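Local coordinates for protein peptidyl tryptophan dihydroxylase (Pseudomonas putida, PDB 7CTQ) that probably uses bound FAD to dihydroxylate a peptidyl tryptophan, a step essential for biogenesis of the tryptophylquinone cofactor, at residues A16-Y29 and A282-R294. Numbering follows the deposited sequence.
Sequences AGAATAIGLRRLGY and ALQAPVVINTLLR. With FAD (flavin-adenine dinucleotide), chain C.
Pro286 presses its ring into a hole on helix 16-27 formed by Thr20, Gly23, Leu24 and Leu27. This is a knob-into-hole contact between the first helix of the Rossmann-type FAD-binding fold and helix 285-294. The axes cross at -54°. Gly23 has no side chain, and Pro286 CG comes to 3.8 Å of its CA. Toward the cofactor, Ala282 CB packs 3.3 Å from Thr20 OG1, which donates a hydrogen bond back to Ala16 O. Ala16 N donates to the FAD phosphate oxygen O2P at 3.0 Å. Further along, Leu24 CD2 meets Ile289 CG2 at 3.7 Å, the two side chains crossing at about a right angle. Leu27 CD1 rests on Asn290 CB. A Schellman motif at Gly28 ends the first helix, and Tyr29 follows. Asn290 CG lies anti to its backbone N (chi1 -175°), which brings OD1 to the edge of the Tyr29 ring, with the amide and ring planes 71° apart. Tyr29 OH donates to Asn290 OD1 at 2.8 Å. Asn290 ND2 is hydrogen-bonded to Gly369 O. A phenylalanine in place of Tyr29 would probably leave Asn290 OD1 without its tyrosine donor. Leu293 CD1 touches Tyr29 CE1, and Tyr29 OH sits over one face of the Arg294 guanidinium.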
loop_
_atom_site.group_PDB
_atom_site.type_symbol
_atom_site.label_atom_id
_atom_site.label_comp_id
_atom_site.label_asym_id
_atom_site.label_seq_id
_atom_site.Cartn_x
_atom_site.Cartn_y
_atom_site.Cartn_z
ATOM N N ALA A 16 -7.673 -3.390 -1.004
ATOM C CA ALA A 16 -7.930 -2.425 0.057
ATOM C C ALA A 16 -9.421 -2.299 0.360
ATOM O O ALA A 16 -9.833 -2.320 1.530
ATOM C CB ALA A 16 -7.334 -1.070 -0.325
ATOM N N GLY A 17 -10.247 -2.127 -0.674
ATOM C CA GLY A 17 -11.685 -2.068 -0.446
ATOM C C GLY A 17 -12.218 -3.345 0.172
ATOM O O GLY A 17 -13.008 -3.305 1.128
ATOM N N ALA A 18 -11.770 -4.497 -0.343
ATOM C CA ALA A 18 -12.197 -5.782 0.208
ATOM C C ALA A 18 -11.810 -5.903 1.676
ATOM O O ALA A 18 -12.637 -6.275 2.522
ATOM C CB ALA A 18 -11.589 -6.924 -0.602
ATOM N N ALA A 19 -10.547 -5.593 1.993
ATOM C CA ALA A 19 -10.072 -5.640 3.370
ATOM C C ALA A 19 -10.939 -4.787 4.284
ATOM O O ALA A 19 -11.396 -5.249 5.335
ATOM C CB ALA A 19 -8.612 -5.177 3.420
ATOM N N THR A 20 -11.196 -3.540 3.887
ATOM C CA THR A 20 -11.966 -2.627 4.725
ATOM C C THR A 20 -13.382 -3.148 4.954
ATOM O O THR A 20 -13.886 -3.148 6.088
ATOM C CB THR A 20 -11.996 -1.238 4.077
ATOM O OG1 THR A 20 -10.653 -0.762 3.919
ATOM C CG2 THR A 20 -12.796 -0.258 4.921
ATOM N N ALA A 21 -14.031 -3.599 3.880
ATOM C CA ALA A 21 -15.375 -4.170 3.965
ATOM C C ALA A 21 -15.455 -5.286 5.003
ATOM O O ALA A 21 -16.362 -5.307 5.847
ATOM C CB ALA A 21 -15.793 -4.692 2.589
ATOM N N ILE A 22 -14.508 -6.227 4.952
ATOM C CA ILE A 22 -14.545 -7.352 5.873
ATOM C C ILE A 22 -14.307 -6.877 7.296
ATOM O O ILE A 22 -14.947 -7.359 8.241
ATOM C CB ILE A 22 -13.530 -8.423 5.445
ATOM C CG1 ILE A 22 -13.903 -8.950 4.060
ATOM C CG2 ILE A 22 -13.475 -9.558 6.474
ATOM C CD1 ILE A 22 -13.002 -10.027 3.556
ATOM N N GLY A 23 -13.404 -5.909 7.471
ATOM C CA GLY A 23 -13.194 -5.350 8.793
ATOM C C GLY A 23 -14.459 -4.747 9.362
ATOM O O GLY A 23 -14.758 -4.905 10.549
ATOM N N LEU A 24 -15.232 -4.061 8.519
ATOM C CA LEU A 24 -16.469 -3.455 9.001
ATOM C C LEU A 24 -17.484 -4.526 9.390
ATOM O O LEU A 24 -18.168 -4.398 10.415
ATOM C CB LEU A 24 -17.031 -2.513 7.940
ATOM C CG LEU A 24 -16.174 -1.273 7.677
ATOM C CD1 LEU A 24 -16.517 -0.687 6.350
ATOM C CD2 LEU A 24 -16.386 -0.263 8.778
ATOM N N ARG A 25 -17.575 -5.596 8.593
ATOM C CA ARG A 25 -18.388 -6.760 8.952
ATOM C C ARG A 25 -18.041 -7.288 10.343
ATOM O O ARG A 25 -18.931 -7.563 11.156
ATOM C CB ARG A 25 -18.196 -7.863 7.909
ATOM C CG ARG A 25 -18.834 -7.548 6.569
ATOM C CD ARG A 25 -20.339 -7.374 6.727
ATOM N NE ARG A 25 -21.003 -8.648 6.992
ATOM C CZ ARG A 25 -22.056 -8.793 7.790
ATOM N NH1 ARG A 25 -22.579 -7.735 8.409
ATOM N NH2 ARG A 25 -22.586 -10.000 7.963
ATOM N N ARG A 26 -16.743 -7.452 10.626
ATOM C CA ARG A 26 -16.325 -7.961 11.927
ATOM C C ARG A 26 -16.670 -7.006 13.060
ATOM O O ARG A 26 -16.810 -7.450 14.206
ATOM C CB ARG A 26 -14.824 -8.245 11.922
ATOM C CG ARG A 26 -14.397 -9.160 10.771
ATOM C CD ARG A 26 -13.192 -10.006 11.151
ATOM N NE ARG A 26 -12.189 -9.209 11.847
ATOM C CZ ARG A 26 -11.143 -9.717 12.488
ATOM N NH1 ARG A 26 -10.958 -11.034 12.530
ATOM N NH2 ARG A 26 -10.280 -8.901 13.085
ATOM N N LEU A 27 -16.799 -5.708 12.775
ATOM C CA LEU A 27 -17.278 -4.772 13.782
ATOM C C LEU A 27 -18.794 -4.789 13.912
ATOM O O LEU A 27 -19.325 -4.172 14.842
ATOM C CB LEU A 27 -16.804 -3.350 13.458
ATOM C CG LEU A 27 -15.305 -3.101 13.657
ATOM C CD1 LEU A 27 -14.952 -1.632 13.396
ATOM C CD2 LEU A 27 -14.878 -3.541 15.065
ATOM N N GLY A 28 -19.489 -5.468 13.007
ATOM C CA GLY A 28 -20.926 -5.595 13.061
ATOM C C GLY A 28 -21.690 -4.754 12.059
ATOM O O GLY A 28 -22.906 -4.598 12.214
ATOM N N TYR A 29 -21.026 -4.215 11.045
ATOM C CA TYR A 29 -21.647 -3.285 10.115
ATOM C C TYR A 29 -22.148 -4.010 8.879
ATOM O O TYR A 29 -21.474 -4.899 8.356
ATOM C CB TYR A 29 -20.661 -2.196 9.693
ATOM C CG TYR A 29 -20.447 -1.150 10.746
ATOM C CD1 TYR A 29 -21.391 -0.157 10.968
ATOM C CD2 TYR A 29 -19.307 -1.161 11.530
ATOM C CE1 TYR A 29 -21.200 0.806 11.935
ATOM C CE2 TYR A 29 -19.107 -0.209 12.505
ATOM C CZ TYR A 29 -20.049 0.776 12.698
ATOM O OH TYR A 29 -19.835 1.720 13.671
ATOM N N ALA A 282 -5.344 0.078 4.838
ATOM C CA ALA A 282 -6.725 -0.225 5.193
ATOM C C ALA A 282 -6.857 -0.904 6.546
ATOM O O ALA A 282 -7.980 -1.038 7.047
ATOM C CB ALA A 282 -7.365 -1.116 4.116
ATOM N N LEU A 283 -5.737 -1.305 7.156
ATOM C CA LEU A 283 -5.783 -2.136 8.354
ATOM C C LEU A 283 -6.582 -1.476 9.471
ATOM O O LEU A 283 -7.401 -2.128 10.125
ATOM C CB LEU A 283 -4.359 -2.445 8.830
ATOM C CG LEU A 283 -4.236 -3.319 10.086
ATOM C CD1 LEU A 283 -4.608 -4.774 9.787
ATOM C CD2 LEU A 283 -2.842 -3.221 10.740
ATOM N N GLN A 284 -6.364 -0.186 9.711
ATOM C CA GLN A 284 -7.089 0.496 10.773
ATOM C C GLN A 284 -8.157 1.442 10.235
ATOM O O GLN A 284 -8.722 2.229 11.000
ATOM C CB GLN A 284 -6.094 1.202 11.700
ATOM C CG GLN A 284 -5.247 0.147 12.426
ATOM C CD GLN A 284 -4.029 0.696 13.157
ATOM O OE1 GLN A 284 -3.777 1.899 13.176
ATOM N NE2 GLN A 284 -3.272 -0.203 13.784
ATOM N N ALA A 285 -8.475 1.352 8.947
ATOM C CA ALA A 285 -9.624 2.085 8.420
ATOM C C ALA A 285 -10.926 1.710 9.125
ATOM O O ALA A 285 -11.691 2.624 9.486
ATOM C CB ALA A 285 -9.721 1.870 6.902
ATOM N N PRO A 286 -11.233 0.430 9.381
ATOM C CA PRO A 286 -12.506 0.135 10.066
ATOM C C PRO A 286 -12.667 0.810 11.423
ATOM O O PRO A 286 -13.779 1.248 11.739
ATOM C CB PRO A 286 -12.495 -1.399 10.177
ATOM C CG PRO A 286 -11.689 -1.843 9.025
ATOM C CD PRO A 286 -10.599 -0.808 8.880
ATOM N N VAL A 287 -11.610 0.931 12.240
ATOM C CA VAL A 287 -11.826 1.603 13.518
ATOM C C VAL A 287 -12.015 3.105 13.313
ATOM O O VAL A 287 -12.703 3.765 14.111
ATOM C CB VAL A 287 -10.700 1.317 14.537
ATOM C CG1 VAL A 287 -10.825 -0.099 15.115
ATOM C CG2 VAL A 287 -9.327 1.530 13.910
ATOM N N VAL A 288 -11.397 3.680 12.281
ATOM C CA VAL A 288 -11.609 5.104 12.022
ATOM C C VAL A 288 -13.069 5.336 11.644
ATOM O O VAL A 288 -13.746 6.215 12.195
ATOM C CB VAL A 288 -10.633 5.611 10.939
ATOM C CG1 VAL A 288 -10.999 7.026 10.480
ATOM C CG2 VAL A 288 -9.171 5.606 11.478
ATOM N N ILE A 289 -13.581 4.512 10.726
ATOM C CA ILE A 289 -14.996 4.563 10.341
ATOM C C ILE A 289 -15.891 4.354 11.559
ATOM O O ILE A 289 -16.859 5.091 11.781
ATOM C CB ILE A 289 -15.262 3.524 9.238
ATOM C CG1 ILE A 289 -14.401 3.855 8.018
ATOM C CG2 ILE A 289 -16.762 3.441 8.858
ATOM C CD1 ILE A 289 -14.347 2.771 6.968
ATOM N N ASN A 290 -15.572 3.341 12.370
ATOM C CA ASN A 290 -16.345 3.060 13.574
ATOM C C ASN A 290 -16.423 4.284 14.481
ATOM O O ASN A 290 -17.483 4.583 15.056
ATOM C CB ASN A 290 -15.723 1.864 14.308
ATOM C CG ASN A 290 -16.532 1.425 15.503
ATOM O OD1 ASN A 290 -17.730 1.143 15.389
ATOM N ND2 ASN A 290 -15.885 1.365 16.669
ATOM N N THR A 291 -15.319 5.027 14.594
ATOM C CA THR A 291 -15.352 6.266 15.358
ATOM C C THR A 291 -16.213 7.309 14.660
ATOM O O THR A 291 -17.020 7.987 15.304
ATOM C CB THR A 291 -13.936 6.797 15.580
ATOM O OG1 THR A 291 -13.085 5.716 16.001
ATOM C CG2 THR A 291 -13.941 7.902 16.663
ATOM N N LEU A 292 -16.083 7.422 13.341
ATOM C CA LEU A 292 -16.807 8.456 12.624
ATOM C C LEU A 292 -18.316 8.259 12.749
ATOM O O LEU A 292 -19.076 9.238 12.724
ATOM C CB LEU A 292 -16.372 8.464 11.155
ATOM C CG LEU A 292 -14.963 9.033 10.884
ATOM C CD1 LEU A 292 -14.593 8.900 9.427
ATOM C CD2 LEU A 292 -14.846 10.491 11.316
ATOM N N LEU A 293 -18.758 7.011 12.923
ATOM C CA LEU A 293 -20.175 6.654 12.975
ATOM C C LEU A 293 -20.730 6.581 14.393
ATOM O O LEU A 293 -21.845 7.058 14.630
ATOM C CB LEU A 293 -20.397 5.320 12.262
ATOM C CG LEU A 293 -20.072 5.368 10.767
ATOM C CD1 LEU A 293 -20.130 3.993 10.140
ATOM C CD2 LEU A 293 -21.007 6.324 10.046
ATOM N N ARG A 294 -19.983 6.006 15.338
ATOM C CA ARG A 294 -20.423 5.842 16.722
ATOM C C ARG A 294 -20.128 7.044 17.611
ATOM O O ARG A 294 -20.897 7.318 18.540
ATOM C CB ARG A 294 -19.771 4.605 17.354
ATOM C CG ARG A 294 -20.160 3.281 16.721
ATOM C CD ARG A 294 -21.656 3.192 16.452
ATOM N NE ARG A 294 -22.036 1.804 16.219
ATOM C CZ ARG A 294 -22.949 1.407 15.341
ATOM N NH1 ARG A 294 -23.601 2.300 14.603
ATOM N NH2 ARG A 294 -23.210 0.109 15.203
HETATM P PA FAD C . -6.920 -1.740 -6.853
HETATM O O1A FAD C . -6.301 -3.064 -6.626
HETATM O O2A FAD C . -6.421 -1.049 -8.114
HETATM O O5B FAD C . -8.473 -1.891 -6.776
HETATM C C5B FAD C . -9.354 -0.898 -7.335
HETATM C C4B FAD C . -10.593 -1.628 -7.782
HETATM O O4B FAD C . -11.608 -0.662 -8.139
HETATM C C3B FAD C . -10.424 -2.548 -8.995
HETATM O O3B FAD C . -11.194 -3.735 -8.824
HETATM C C2B FAD C . -10.919 -1.679 -10.158
HETATM O O2B FAD C . -11.477 -2.436 -11.231
HETATM C C1B FAD C . -12.028 -0.887 -9.467
HETATM N N9A FAD C . -12.402 0.386 -10.067
HETATM C C8A FAD C . -11.605 1.331 -10.651
HETATM N N7A FAD C . -12.243 2.387 -11.092
HETATM C C5A FAD C . -13.565 2.098 -10.805
HETATM C C6A FAD C . -14.766 2.799 -11.035
HETATM N N6A FAD C . -14.830 3.989 -11.632
HETATM N N1A FAD C . -15.928 2.232 -10.616
HETATM C C2A FAD C . -15.876 1.040 -10.016
HETATM N N3A FAD C . -14.800 0.290 -9.751
HETATM C C4A FAD C . -13.673 0.875 -10.167
HETATM N N1 FAD C . 1.755 -4.798 -6.048
HETATM C C2 FAD C . 2.311 -5.998 -5.700
HETATM O O2 FAD C . 2.054 -6.545 -4.627
HETATM N N3 FAD C . 3.175 -6.630 -6.570
HETATM C C4 FAD C . 3.559 -6.168 -7.812
HETATM O O4 FAD C . 4.330 -6.829 -8.506
HETATM C C4X FAD C . 2.969 -4.894 -8.174
HETATM N N5 FAD C . 3.285 -4.380 -9.333
HETATM C C5X FAD C . 2.723 -3.162 -9.680
HETATM C C6 FAD C . 3.055 -2.593 -10.910
HETATM C C7 FAD C . 2.530 -1.364 -11.297
HETATM C C7M FAD C . 2.908 -0.782 -12.633
HETATM C C8 FAD C . 1.655 -0.683 -10.436
HETATM C C8M FAD C . 1.061 0.643 -10.828
HETATM C C9 FAD C . 1.317 -1.249 -9.211
HETATM C C9A FAD C . 1.847 -2.474 -8.826
HETATM N N10 FAD C . 1.518 -3.074 -7.593
HETATM C C10 FAD C . 2.077 -4.282 -7.226
HETATM C "C1'" FAD C . 0.646 -2.380 -6.644
HETATM C "C2'" FAD C . -0.761 -2.948 -6.555
HETATM O "O2'" FAD C . -1.351 -3.085 -7.848
HETATM C "C3'" FAD C . -1.602 -2.000 -5.702
HETATM O "O3'" FAD C . -0.850 -1.691 -4.534
HETATM C "C4'" FAD C . -2.963 -2.531 -5.263
HETATM O "O4'" FAD C . -3.620 -3.223 -6.329
HETATM C "C5'" FAD C . -3.835 -1.411 -4.749
HETATM O "O5'" FAD C . -5.017 -1.981 -4.168
HETATM P P FAD C . -6.357 -1.187 -4.131
HETATM O O1P FAD C . -6.092 0.096 -3.328
HETATM O O2P FAD C . -7.472 -2.054 -3.661
HETATM O O3P FAD C . -6.574 -0.768 -5.647
#